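Anthranilate-CoA ligase (Stigmatella aurantiaca, PDB 4WV3) belongs to the ANL superfamily of AMP-binding enzymes, built from a large N-terminal domain and a smaller C-terminal domain. Local coordinates at residues A410-S413 against D414-L417. Residues are numbered along the deposited sequence; the frame is centred on the assembly and turned at random.
Sequences AGRS and DDML. With 3UK (5'-O-[(S)-[(2-aminobenzoyl)oxy](hydroxy)phosphoryl]adenosine), chain C.
Arg412 and Asp415 both turn CG back beside their own backbone N (chi1 -67° and -64°), which brings the carboxylate of Asp415 at a slant across the aliphatic root of the arginine: OD2 of Asp415 lies 3.2 Å from CB of Arg412. Further bends at chi2 and chi3 then carry the guanidinium away from the turn and toward the ligand. This leaves NE of Arg412 5.4 Å from OD2 of Asp415, too far for a salt bridge.

The backbone evidence is that of a type I beta-turn: Ser413 and Asp414 occupy the two middle positions with helical backbone angles, and Asp415 N donates to Arg412 O over 3.0 Å, bent at 131° and approaching from above the carbonyl plane. Met416 N adds a weak bond to Arg412 O at 3.2 Å. A water bonded to Arg412 N (2.9 Å) lies next to Asp415 OD2, although its separation from that oxygen is too short to be trusted.

The bent Met416 chain folds back over Ala410, its SD 3.9 Å from CB of Ala410. Ala410 and Gly411 together face Lys398 in a classic beta bulge within strand 407-412, just before its end.

NH1 of Arg412 reaches O24, a ribose hydroxyl of the adenosine ligand, at 3.0 Å with the acceptor near the guanidinium plane; this bond is weak. Asp397, at long range from NH1, also bonds the ligand. The Gly-Arg-Ser-Asp-Asp sequence is consistent with the hinge motif of ANL enzymes. A turn closed through the carbonyl of Arg412 thus probably couples the weak ribose contact of Arg412 to the hinge, while the nearby carboxylates probably temper the arginine's charge without neutralising it directly.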
loop_
_atom_site.group_PDB
_atom_site.type_symbol
_atom_site.label_atom_id
_atom_site.label_comp_id
_atom_site.label_asym_id
_atom_site.label_seq_id
_atom_site.Cartn_x
_atom_site.Cartn_y
_atom_site.Cartn_z
ATOM N N ALA A 410 -17.231 4.192 3.898
ATOM C CA ALA A 410 -17.723 4.686 5.177
ATOM C C ALA A 410 -16.604 4.631 6.209
ATOM O O ALA A 410 -16.594 5.391 7.176
ATOM C CB ALA A 410 -18.918 3.871 5.641
ATOM N N GLY A 411 -15.657 3.725 5.984
ATOM C CA GLY A 411 -14.530 3.553 6.881
ATOM C C GLY A 411 -14.342 2.100 7.256
ATOM O O GLY A 411 -15.149 1.249 6.880
ATOM N N ARG A 412 -13.267 1.809 7.984
ATOM C CA ARG A 412 -13.068 0.481 8.544
ATOM C C ARG A 412 -14.238 0.172 9.465
ATOM O O ARG A 412 -14.802 1.078 10.080
ATOM C CB ARG A 412 -11.759 0.414 9.331
ATOM C CG ARG A 412 -10.503 0.543 8.488
ATOM C CD ARG A 412 -10.271 -0.700 7.648
ATOM N NE ARG A 412 -10.154 -1.904 8.465
ATOM C CZ ARG A 412 -9.871 -3.110 7.982
ATOM N NH1 ARG A 412 -9.671 -3.277 6.681
ATOM N NH2 ARG A 412 -9.787 -4.151 8.799
ATOM N N SER A 413 -14.604 -1.102 9.557
ATOM C CA SER A 413 -15.710 -1.510 10.413
ATOM C C SER A 413 -15.413 -1.179 11.875
ATOM O O SER A 413 -16.322 -0.894 12.655
ATOM C CB SER A 413 -15.996 -3.003 10.244
ATOM O OG SER A 413 -17.201 -3.369 10.893
ATOM N N ASP A 414 -14.132 -1.205 12.233
ATOM C CA ASP A 414 -13.692 -0.867 13.584
ATOM C C ASP A 414 -13.686 0.639 13.816
ATOM O O ASP A 414 -13.817 1.102 14.950
ATOM C CB ASP A 414 -12.291 -1.423 13.846
ATOM C CG ASP A 414 -12.266 -2.936 13.908
ATOM O OD1 ASP A 414 -13.208 -3.526 14.476
ATOM O OD2 ASP A 414 -11.299 -3.536 13.391
ATOM N N ASP A 415 -13.524 1.403 12.741
ATOM C CA ASP A 415 -13.431 2.855 12.845
ATOM C C ASP A 415 -14.800 3.529 12.852
ATOM O O ASP A 415 -14.904 4.730 13.099
ATOM C CB ASP A 415 -12.564 3.423 11.719
ATOM C CG ASP A 415 -11.121 2.962 11.806
ATOM O OD1 ASP A 415 -10.687 2.568 12.911
ATOM O OD2 ASP A 415 -10.420 2.998 10.773
ATOM N N MET A 416 -15.845 2.754 12.579
ATOM C CA MET A 416 -17.206 3.275 12.620
ATOM C C MET A 416 -17.609 3.568 14.059
ATOM O O MET A 416 -17.343 2.775 14.961
ATOM C CB MET A 416 -18.188 2.279 11.996
ATOM C CG MET A 416 -17.944 1.991 10.522
ATOM S SD MET A 416 -18.276 3.403 9.450
ATOM C CE MET A 416 -20.014 3.682 9.781
ATOM N N LEU A 417 -18.247 4.713 14.273
ATOM C CA LEU A 417 -18.719 5.074 15.603
ATOM C C LEU A 417 -20.242 5.154 15.651
ATOM O O LEU A 417 -20.882 5.599 14.699
ATOM C CB LEU A 417 -18.080 6.383 16.090
ATOM C CG LEU A 417 -17.831 7.532 15.109
ATOM C CD1 LEU A 417 -17.889 8.861 15.841
ATOM C CD2 LEU A 417 -16.479 7.377 14.425
HETATM C C10 3UK C . -8.039 0.594 3.193
HETATM C C15 3UK C . -8.774 2.156 1.396
HETATM C C17 3UK C . -10.538 3.701 1.127
HETATM C C21 3UK C . -9.183 -0.382 3.219
HETATM C C26 3UK C . -3.700 -1.350 -0.681
HETATM C C28 3UK C . -4.156 -0.264 -2.788
HETATM O O01 3UK C . -3.738 -0.410 1.544
HETATM C C02 3UK C . -3.822 -1.424 0.886
HETATM O O03 3UK C . -3.654 -2.690 1.511
HETATM P P04 3UK C . -3.623 -2.828 3.095
HETATM O O05 3UK C . -3.386 -4.327 3.462
HETATM O O06 3UK C . -5.003 -2.364 3.771
HETATM C C07 3UK C . -6.217 -2.404 3.004
HETATM C C08 3UK C . -7.225 -1.519 3.679
HETATM O O09 3UK C . -6.856 -0.133 3.500
HETATM N N11 3UK C . -7.919 1.195 1.905
HETATM C C12 3UK C . -6.944 0.928 0.984
HETATM N N13 3UK C . -7.168 1.706 -0.111
HETATM C C14 3UK C . -8.296 2.476 0.118
HETATM N N16 3UK C . -9.885 2.774 1.875
HETATM N N18 3UK C . -10.136 4.049 -0.088
HETATM C C19 3UK C . -9.047 3.485 -0.633
HETATM N N20 3UK C . -8.624 3.864 -1.935
HETATM O O22 3UK C . -9.836 -0.317 4.473
HETATM C C23 3UK C . -8.551 -1.681 3.053
HETATM O O24 3UK C . -9.311 -2.691 3.746
HETATM O O25 3UK C . -2.471 -2.010 3.654
HETATM C C27 3UK C . -4.273 -0.314 -1.377
HETATM C C29 3UK C . -3.443 -1.293 -3.492
HETATM C C30 3UK C . -2.872 -2.331 -2.796
HETATM C C31 3UK C . -2.985 -2.381 -1.385
HETATM N N32 3UK C . -2.377 -3.484 -0.642
HETATM O O HOH W 1 -11.346 3.880 8.706
#